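Long-range contacts in uncharacterized protein (PDB 3RAG), which is of unknown function but contains a von Willebrand factor type A domain and carries a bound sodium ion: residues 8-12 with 90-95; 41-47 with 70-76; 179-184 with 209-214. One frame throughout, in Å; residues are numbered along the deposited sequence.

Overall arrangement
The three contacts show how one sheet flanked by helices is held at different depths. Contact 1 is buried: strand 10-17 lies under helix 79-106, and the join is mostly apolar with a water at one side. Contact 2, partly buried, lies in the same sheet, where strand 40-46, neighbour of 10-17, carries 71-74, one of the two outermost strands, through a backbone ladder. The two touch, T90 of the helix meeting M70 beside that edge strand. Contact 3 stands apart, about 29 Å from contact 1 between centres. Lying nearer the surface, it joins two loops beside the metal site with prolines, glycines and an arginine in place of regular secondary structure.

Contact 1. Residues 8-12 with 90-95; sequences ATIRQ and TMQMTL
The flat carboxamide of Q12 extends from strand 10-17 toward helix 79-106, its NE2 lying 2.9 Å from T90 OG1, whose strongest partner is M86 O, one turn back in the helix. Q12 NE2 donates to a water at 3.0 Å, and this water lies 2.8 Å from T94 OG1. On the strand's other side the guanidinium of R11 has one face covered by T9 CG2. Away from the amide the contact becomes apolar. I10 is its centre: CG1 lies 3.8 Å from M91 CG and close to the selenium, while CD1 meets T94 CG2 tip to tip and lies against L95 CG. With CG1 anti to the carbonyl carbon (chi1 -67°), the longer branch is carried toward the helix. An alanine here would remove CG1 and CD1 of I10, and a gap is likely to open between M91, T94 and L95. A8 CB closes the end nearest L95, 4.0 Å from L95 CD2. Strand and helix axes approach to 9.7 Å, a spacing taken up mainly by the I10, M91 and L95 side chains, with the water bridging Q12 NE2 and T94 OG1 at the side of an otherwise largely apolar join.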
loop_
_atom_site.group_PDB
_atom_site.type_symbol
_atom_site.label_atom_id
_atom_site.label_comp_id
_atom_site.label_asym_id
_atom_site.label_seq_id
_atom_site.Cartn_x
_atom_site.Cartn_y
_atom_site.Cartn_z
ATOM N N ALA A 8 -14.720 5.224 -7.775
ATOM C CA ALA A 8 -13.311 4.999 -8.088
ATOM C C ALA A 8 -12.436 4.867 -6.831
ATOM O O ALA A 8 -11.266 5.241 -6.845
ATOM C CB ALA A 8 -12.770 6.098 -9.028
ATOM N N THR A 9 -13.009 4.320 -5.763
ATOM C CA THR A 9 -12.267 4.126 -4.501
ATOM C C THR A 9 -10.942 3.413 -4.742
ATOM O O THR A 9 -10.889 2.421 -5.470
ATOM C CB THR A 9 -13.107 3.335 -3.478
ATOM O OG1 THR A 9 -14.261 4.112 -3.152
ATOM C CG2 THR A 9 -12.301 3.034 -2.197
ATOM N N ILE A 10 -9.869 3.929 -4.143
ATOM C CA ILE A 10 -8.540 3.351 -4.338
ATOM C C ILE A 10 -8.257 2.393 -3.171
ATOM O O ILE A 10 -8.572 2.704 -2.032
ATOM C CB ILE A 10 -7.474 4.454 -4.408
ATOM C CG1 ILE A 10 -7.677 5.301 -5.675
ATOM C CG2 ILE A 10 -6.060 3.852 -4.404
ATOM C CD1 ILE A 10 -7.245 4.610 -6.986
ATOM N N ARG A 11 -7.700 1.221 -3.480
ATOM C CA ARG A 11 -7.419 0.202 -2.472
ATOM C C ARG A 11 -5.977 -0.274 -2.610
ATOM O O ARG A 11 -5.595 -0.799 -3.656
ATOM C CB ARG A 11 -8.360 -0.979 -2.665
ATOM C CG ARG A 11 -9.817 -0.602 -2.451
ATOM C CD ARG A 11 -10.754 -1.787 -2.676
ATOM N NE ARG A 11 -12.128 -1.387 -2.381
ATOM C CZ ARG A 11 -12.962 -0.909 -3.296
ATOM N NH1 ARG A 11 -12.560 -0.811 -4.551
ATOM N NH2 ARG A 11 -14.191 -0.540 -2.963
ATOM N N GLN A 12 -5.176 -0.085 -1.570
ATOM C CA GLN A 12 -3.761 -0.382 -1.687
ATOM C C GLN A 12 -3.269 -1.097 -0.458
ATOM O O GLN A 12 -3.774 -0.882 0.640
ATOM C CB GLN A 12 -2.938 0.898 -1.873
ATOM C CG GLN A 12 -3.122 1.535 -3.266
ATOM C CD GLN A 12 -2.170 2.699 -3.497
ATOM O OE1 GLN A 12 -1.338 3.021 -2.639
ATOM N NE2 GLN A 12 -2.293 3.338 -4.656
ATOM N N THR A 90 1.103 5.589 -7.790
ATOM C CA THR A 90 0.276 4.445 -8.181
ATOM C C THR A 90 -1.231 4.796 -8.180
ATOM O O THR A 90 -1.967 4.319 -9.046
ATOM C CB THR A 90 0.551 3.158 -7.295
ATOM O OG1 THR A 90 0.351 3.464 -5.903
ATOM C CG2 THR A 90 1.987 2.643 -7.503
HETATM N N MSE A 91 -1.679 5.634 -7.240
HETATM C CA MSE A 91 -3.071 6.134 -7.258
HETATM C C MSE A 91 -3.320 6.885 -8.572
HETATM O O MSE A 91 -4.320 6.666 -9.267
HETATM C CB MSE A 91 -3.379 7.023 -6.015
HETATM C CG MSE A 91 -4.782 7.722 -5.988
HETATM SE SE MSE A 91 -5.400 8.195 -4.317
HETATM C CE MSE A 91 -3.816 8.008 -3.477
ATOM N N GLN A 92 -2.372 7.725 -8.949
ATOM C CA GLN A 92 -2.502 8.466 -10.205
ATOM C C GLN A 92 -2.605 7.533 -11.413
ATOM O O GLN A 92 -3.478 7.704 -12.250
ATOM C CB GLN A 92 -1.353 9.448 -10.400
ATOM C CG GLN A 92 -1.493 10.234 -11.709
ATOM C CD GLN A 92 -0.345 11.187 -11.976
ATOM O OE1 GLN A 92 0.773 10.998 -11.492
ATOM N NE2 GLN A 92 -0.618 12.221 -12.761
HETATM N N MSE A 93 -1.721 6.538 -11.506
HETATM C CA MSE A 93 -1.792 5.589 -12.613
HETATM C C MSE A 93 -3.110 4.807 -12.665
HETATM O O MSE A 93 -3.686 4.602 -13.744
HETATM C CB MSE A 93 -0.569 4.641 -12.604
HETATM C CG MSE A 93 0.717 5.345 -13.065
HETATM SE SE MSE A 93 2.232 4.329 -13.073
HETATM C CE MSE A 93 2.527 4.090 -11.337
ATOM N N THR A 94 -3.587 4.364 -11.505
ATOM C CA THR A 94 -4.830 3.618 -11.452
ATOM C C THR A 94 -5.997 4.500 -11.924
ATOM O O THR A 94 -6.855 4.067 -12.700
ATOM C CB THR A 94 -5.100 3.106 -10.022
ATOM O OG1 THR A 94 -4.071 2.158 -9.662
ATOM C CG2 THR A 94 -6.456 2.425 -9.940
ATOM N N LEU A 95 -6.026 5.736 -11.447
ATOM C CA LEU A 95 -7.117 6.645 -11.815
ATOM C C LEU A 95 -7.070 7.045 -13.296
ATOM O O LEU A 95 -8.115 7.257 -13.933
ATOM C CB LEU A 95 -7.113 7.875 -10.899
ATOM C CG LEU A 95 -7.480 7.535 -9.453
ATOM C CD1 LEU A 95 -7.211 8.750 -8.584
ATOM C CD2 LEU A 95 -8.956 7.103 -9.356
HETATM O O HOH W 1 -4.060 2.246 -6.814
#

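Contact 2. Residues 41-47 with 70-76; sequences VNVIGIV and MCRIVQP
Residues 41-47 and 70-76 pair as neighbouring parallel strands at one margin of the sheet, 71-74 being its outermost strand on this side. Five backbone hydrogen bonds make the ladder. V43 N donates to M70 O at 2.9 Å and V43 O accepts from R72 N; G45 repeats the pattern with R72 O and V74 N. A final bond from V47 N to V74 O, at 2.8 Å, carries the pairing past the end of strand 40-46. In this way V43 and G45 each straddle a residue opposite, as parallel pairing requires. CA-H groups of C71, I44, I73 and I46 close on the same carbonyls.

The two strands and helix 58-66 between them form a beta-alpha-beta unit of the open, Rossmann-like sheet characteristic of von Willebrand A domains. V43, C71 and I73 face that helix, V43 packing on A60 and I63. I44 and V74 lie on the opposite face, under helix 79-106, and touch through their CG2 methyls at 3.9 Å; in V74, chi1 -60° puts CG1 anti to the carbonyl carbon and CG2 between that carbon and the backbone N. G45 has only hydrogen on the first face, where a CB would come 3.6 Å from I73 CG1.

Farther along, V47 CG2 meets I73 CG2 at 3.7 Å, the two side chains crossing at about a right angle, and the P76 ring brings CD to 3.3 Å from V47 O. R72 turns back along its own strand: NH2 donates to C71 O at 2.8 Å, in the guanidinium plane though above that of the carbonyl. M70, bent at its last torsion, lays CE 3.6 Å above the plane of the same guanidinium, over its centre.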
loop_
_atom_site.group_PDB
_atom_site.type_symbol
_atom_site.label_atom_id
_atom_site.label_comp_id
_atom_site.label_asym_id
_atom_site.label_seq_id
_atom_site.Cartn_x
_atom_site.Cartn_y
_atom_site.Cartn_z
ATOM N N VAL A 41 -0.587 -3.516 -4.827
ATOM C CA VAL A 41 0.339 -3.830 -3.733
ATOM C C VAL A 41 1.676 -3.172 -4.042
ATOM O O VAL A 41 2.277 -3.439 -5.093
ATOM C CB VAL A 41 0.547 -5.360 -3.561
ATOM C CG1 VAL A 41 1.428 -5.668 -2.332
ATOM C CG2 VAL A 41 -0.805 -6.067 -3.430
ATOM N N ASN A 42 2.113 -2.296 -3.138
ATOM C CA ASN A 42 3.404 -1.607 -3.239
ATOM C C ASN A 42 4.352 -2.159 -2.175
ATOM O O ASN A 42 3.901 -2.613 -1.109
ATOM C CB ASN A 42 3.217 -0.108 -2.973
ATOM C CG ASN A 42 2.426 0.599 -4.070
ATOM O OD1 ASN A 42 1.611 1.510 -3.805
ATOM N ND2 ASN A 42 2.653 0.195 -5.278
ATOM N N VAL A 43 5.649 -2.173 -2.459
ATOM C CA VAL A 43 6.609 -2.709 -1.486
ATOM C C VAL A 43 7.778 -1.746 -1.322
ATOM O O VAL A 43 8.398 -1.322 -2.308
ATOM C CB VAL A 43 7.179 -4.066 -1.941
ATOM C CG1 VAL A 43 8.082 -4.666 -0.820
ATOM C CG2 VAL A 43 6.041 -5.039 -2.327
ATOM N N ILE A 44 8.077 -1.426 -0.073
ATOM C CA ILE A 44 9.312 -0.718 0.243
ATOM C C ILE A 44 10.268 -1.685 0.923
ATOM O O ILE A 44 9.962 -2.245 1.990
ATOM C CB ILE A 44 9.054 0.480 1.179
ATOM C CG1 ILE A 44 8.235 1.549 0.444
ATOM C CG2 ILE A 44 10.378 1.037 1.717
ATOM C CD1 ILE A 44 7.771 2.732 1.342
ATOM N N GLY A 45 11.433 -1.879 0.307
ATOM C CA GLY A 45 12.494 -2.679 0.919
ATOM C C GLY A 45 13.455 -1.704 1.604
ATOM O O GLY A 45 13.691 -0.611 1.108
ATOM N N ILE A 46 13.995 -2.092 2.751
ATOM C CA ILE A 46 14.845 -1.186 3.514
ATOM C C ILE A 46 16.311 -1.577 3.390
ATOM O O ILE A 46 16.684 -2.733 3.615
ATOM C CB ILE A 46 14.448 -1.185 5.020
ATOM C CG1 ILE A 46 12.957 -0.843 5.200
ATOM C CG2 ILE A 46 15.323 -0.189 5.784
ATOM C CD1 ILE A 46 12.464 -1.051 6.660
ATOM N N VAL A 47 17.151 -0.615 3.011
ATOM C CA VAL A 47 18.599 -0.809 3.051
ATOM C C VAL A 47 19.081 -0.646 4.514
ATOM O O VAL A 47 18.988 0.446 5.081
ATOM C CB VAL A 47 19.325 0.231 2.200
ATOM C CG1 VAL A 47 20.863 0.011 2.236
ATOM C CG2 VAL A 47 18.789 0.241 0.743
HETATM N N MSE A 70 4.427 -0.794 -7.205
HETATM C CA MSE A 70 5.817 -0.350 -7.353
HETATM C C MSE A 70 6.659 -0.940 -6.249
HETATM O O MSE A 70 6.154 -1.181 -5.153
HETATM C CB MSE A 70 5.891 1.194 -7.233
HETATM C CG MSE A 70 5.397 1.961 -8.450
HETATM SE SE MSE A 70 5.484 3.772 -8.227
HETATM C CE MSE A 70 6.726 3.948 -7.021
ATOM N N CYS A 71 7.940 -1.149 -6.532
ATOM C CA CYS A 71 8.904 -1.523 -5.501
ATOM C C CYS A 71 10.002 -0.474 -5.469
ATOM O O CYS A 71 10.568 -0.119 -6.520
ATOM C CB CYS A 71 9.516 -2.904 -5.796
ATOM S SG CYS A 71 10.866 -3.339 -4.668
ATOM N N ARG A 72 10.311 0.024 -4.275
ATOM C CA ARG A 72 11.458 0.911 -4.110
ATOM C C ARG A 72 12.264 0.392 -2.924
ATOM O O ARG A 72 11.705 -0.190 -2.002
ATOM C CB ARG A 72 11.001 2.357 -3.850
ATOM C CG ARG A 72 10.356 3.016 -5.076
ATOM C CD ARG A 72 11.343 3.158 -6.236
ATOM N NE ARG A 72 10.711 3.824 -7.382
ATOM C CZ ARG A 72 10.098 3.199 -8.389
ATOM N NH1 ARG A 72 9.560 3.902 -9.385
ATOM N NH2 ARG A 72 10.021 1.876 -8.418
ATOM N N ILE A 73 13.567 0.631 -2.963
ATOM C CA ILE A 73 14.497 0.119 -1.969
ATOM C C ILE A 73 15.265 1.317 -1.413
ATOM O O ILE A 73 15.944 2.010 -2.153
ATOM C CB ILE A 73 15.431 -0.927 -2.603
ATOM C CG1 ILE A 73 14.595 -2.127 -3.091
ATOM C CG2 ILE A 73 16.496 -1.388 -1.592
ATOM C CD1 ILE A 73 15.365 -3.097 -4.011
ATOM N N VAL A 74 15.119 1.602 -0.118
ATOM C CA VAL A 74 15.593 2.904 0.373
ATOM C C VAL A 74 16.185 2.796 1.759
ATOM O O VAL A 74 15.908 1.852 2.479
ATOM C CB VAL A 74 14.467 3.987 0.379
ATOM C CG1 VAL A 74 13.904 4.214 -1.041
ATOM C CG2 VAL A 74 13.321 3.628 1.343
ATOM N N GLN A 75 17.014 3.765 2.128
ATOM C CA GLN A 75 17.482 3.830 3.511
ATOM C C GLN A 75 16.350 4.269 4.438
ATOM O O GLN A 75 15.365 4.867 3.986
ATOM C CB GLN A 75 18.660 4.791 3.603
ATOM C CG GLN A 75 19.844 4.296 2.803
ATOM C CD GLN A 75 20.988 5.289 2.763
ATOM O OE1 GLN A 75 20.776 6.498 2.647
ATOM N NE2 GLN A 75 22.214 4.782 2.861
ATOM N N PRO A 76 16.473 3.953 5.739
ATOM C CA PRO A 76 15.408 4.236 6.708
ATOM C C PRO A 76 14.973 5.703 6.687
ATOM O O PRO A 76 13.785 5.959 6.726
ATOM C CB PRO A 76 16.058 3.868 8.049
ATOM C CG PRO A 76 17.015 2.760 7.683
ATOM C CD PRO A 76 17.575 3.174 6.342
#

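Contact 3. Residues 179-184 with 209-214; sequences FPGKGE and RGGTPT
F179 and P180, where strand 172-179 ends, lean on P213 at the start of helix 214-232. The second loop has the sequence GGTP, and in von Willebrand A domains a threonine so placed commonly belongs to the metal-ion-dependent adhesion site. Here the sodium ion is held by D18, S144 and S146, while T212 packs on S144 and gives a weak hydrogen bond to C20 O. Followed outward, F179 first sets CB 4.0 Å from P213 O. A chi1 of 62° sets CG between the backbone N and the carbonyl carbon, which points the ring at P213 and T214, and F179 CD1 comes 3.7 Å from P213 O. One carbon farther, F179 CE1 reaches T214 OG1 at 3.6 Å, the ring meeting both oxygens obliquely.

P180 follows a cis peptide bond, and its ring lies against the 209-214 loop: CB packs on P213 CG at 3.8 Å, while CD lies 3.2 Å from G211 O, a buried oxygen with no hydrogen-bonding partner in the model. A side chain at G210 would crowd P180 CG. Near the surface the R209 chain bends and brings its guanidinium edge-on to the first loop. A water accepts from NH1 there and is weakly bonded to G181 O. G183 O takes two hydrogen bonds in the guanidinium plane, from R209 NH2 at 3.1 Å and from R209 NH1 at 3.2 Å, the latter on a lone pair.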
loop_
_atom_site.group_PDB
_atom_site.type_symbol
_atom_site.label_atom_id
_atom_site.label_comp_id
_atom_site.label_asym_id
_atom_site.label_seq_id
_atom_site.Cartn_x
_atom_site.Cartn_y
_atom_site.Cartn_z
ATOM N N PHE A 179 3.584 -8.353 10.770
ATOM C CA PHE A 179 3.873 -9.746 10.503
ATOM C C PHE A 179 5.318 -10.010 10.888
ATOM O O PHE A 179 6.216 -9.278 10.485
ATOM C CB PHE A 179 3.588 -10.135 9.030
ATOM C CG PHE A 179 4.417 -9.394 7.998
ATOM C CD1 PHE A 179 5.502 -10.022 7.397
ATOM C CD2 PHE A 179 4.097 -8.094 7.610
ATOM C CE1 PHE A 179 6.259 -9.376 6.434
ATOM C CE2 PHE A 179 4.860 -7.416 6.615
ATOM C CZ PHE A 179 5.937 -8.060 6.029
ATOM N N PRO A 180 5.553 -11.053 11.685
ATOM C CA PRO A 180 4.585 -12.046 12.180
ATOM C C PRO A 180 3.709 -11.531 13.336
ATOM O O PRO A 180 3.845 -10.384 13.753
ATOM C CB PRO A 180 5.488 -13.174 12.689
ATOM C CG PRO A 180 6.741 -12.477 13.125
ATOM C CD PRO A 180 6.923 -11.311 12.178
ATOM N N GLY A 181 2.814 -12.380 13.829
ATOM C CA GLY A 181 1.877 -11.986 14.882
ATOM C C GLY A 181 2.357 -12.328 16.276
ATOM O O GLY A 181 3.486 -12.798 16.446
ATOM N N LYS A 182 1.507 -12.088 17.275
ATOM C CA LYS A 182 1.869 -12.365 18.666
ATOM C C LYS A 182 1.990 -13.859 18.869
ATOM O O LYS A 182 1.258 -14.639 18.253
ATOM C CB LYS A 182 0.787 -11.828 19.625
ATOM C CG LYS A 182 0.376 -10.387 19.375
ATOM C CD LYS A 182 -0.776 -9.957 20.283
ATOM C CE LYS A 182 -1.302 -8.581 19.890
ATOM N NZ LYS A 182 -2.372 -8.097 20.800
ATOM N N GLY A 183 2.876 -14.263 19.771
ATOM C CA GLY A 183 3.072 -15.673 20.036
ATOM C C GLY A 183 3.360 -16.400 18.737
ATOM O O GLY A 183 4.331 -16.090 18.039
ATOM N N GLU A 184 2.497 -17.356 18.402
ATOM C CA GLU A 184 2.709 -18.194 17.229
ATOM C C GLU A 184 1.816 -17.758 16.061
ATOM O O GLU A 184 1.748 -18.441 15.043
ATOM C CB GLU A 184 2.439 -19.666 17.567
ATOM C CG GLU A 184 3.083 -20.120 18.877
ATOM C CD GLU A 184 4.548 -19.743 18.952
ATOM O OE1 GLU A 184 5.287 -20.052 17.987
ATOM O OE2 GLU A 184 4.953 -19.128 19.969
ATOM N N ARG A 209 10.565 -9.914 16.441
ATOM C CA ARG A 209 10.866 -11.295 16.768
ATOM C C ARG A 209 10.376 -12.192 15.642
ATOM O O ARG A 209 9.486 -11.813 14.886
ATOM C CB ARG A 209 10.197 -11.689 18.085
ATOM C CG ARG A 209 8.697 -11.461 18.104
ATOM C CD ARG A 209 8.110 -11.758 19.474
ATOM N NE ARG A 209 7.985 -13.191 19.719
ATOM C CZ ARG A 209 6.971 -13.937 19.293
ATOM N NH1 ARG A 209 5.987 -13.386 18.596
ATOM N NH2 ARG A 209 6.939 -15.235 19.562
ATOM N N GLY A 210 10.938 -13.389 15.548
ATOM C CA GLY A 210 10.500 -14.349 14.555
ATOM C C GLY A 210 11.000 -14.137 13.141
ATOM O O GLY A 210 11.885 -13.323 12.883
ATOM N N GLY A 211 10.409 -14.892 12.222
ATOM C CA GLY A 211 10.769 -14.851 10.812
ATOM C C GLY A 211 9.824 -13.923 10.082
ATOM O O GLY A 211 9.183 -13.068 10.699
ATOM N N THR A 212 9.777 -14.049 8.761
ATOM C CA THR A 212 8.897 -13.200 7.981
ATOM C C THR A 212 7.908 -13.997 7.142
ATOM O O THR A 212 8.279 -14.670 6.184
ATOM C CB THR A 212 9.707 -12.268 7.063
ATOM O OG1 THR A 212 9.950 -12.921 5.813
ATOM C CG2 THR A 212 11.035 -11.915 7.707
ATOM N N PRO A 213 6.639 -13.863 7.495
ATOM C CA PRO A 213 5.519 -14.472 6.767
ATOM C C PRO A 213 4.786 -13.436 5.925
ATOM O O PRO A 213 3.649 -13.018 6.197
ATOM C CB PRO A 213 4.645 -15.038 7.896
ATOM C CG PRO A 213 4.877 -14.071 9.038
ATOM C CD PRO A 213 6.333 -13.670 8.933
ATOM N N THR A 214 5.453 -13.004 4.868
ATOM C CA THR A 214 4.906 -11.957 4.050
ATOM C C THR A 214 3.637 -12.371 3.331
ATOM O O THR A 214 2.788 -11.542 3.085
ATOM C CB THR A 214 5.947 -11.515 2.984
ATOM O OG1 THR A 214 7.234 -11.422 3.615
ATOM C CG2 THR A 214 5.556 -10.173 2.380
HETATM O O HOH W 2 4.849 -10.755 17.099
#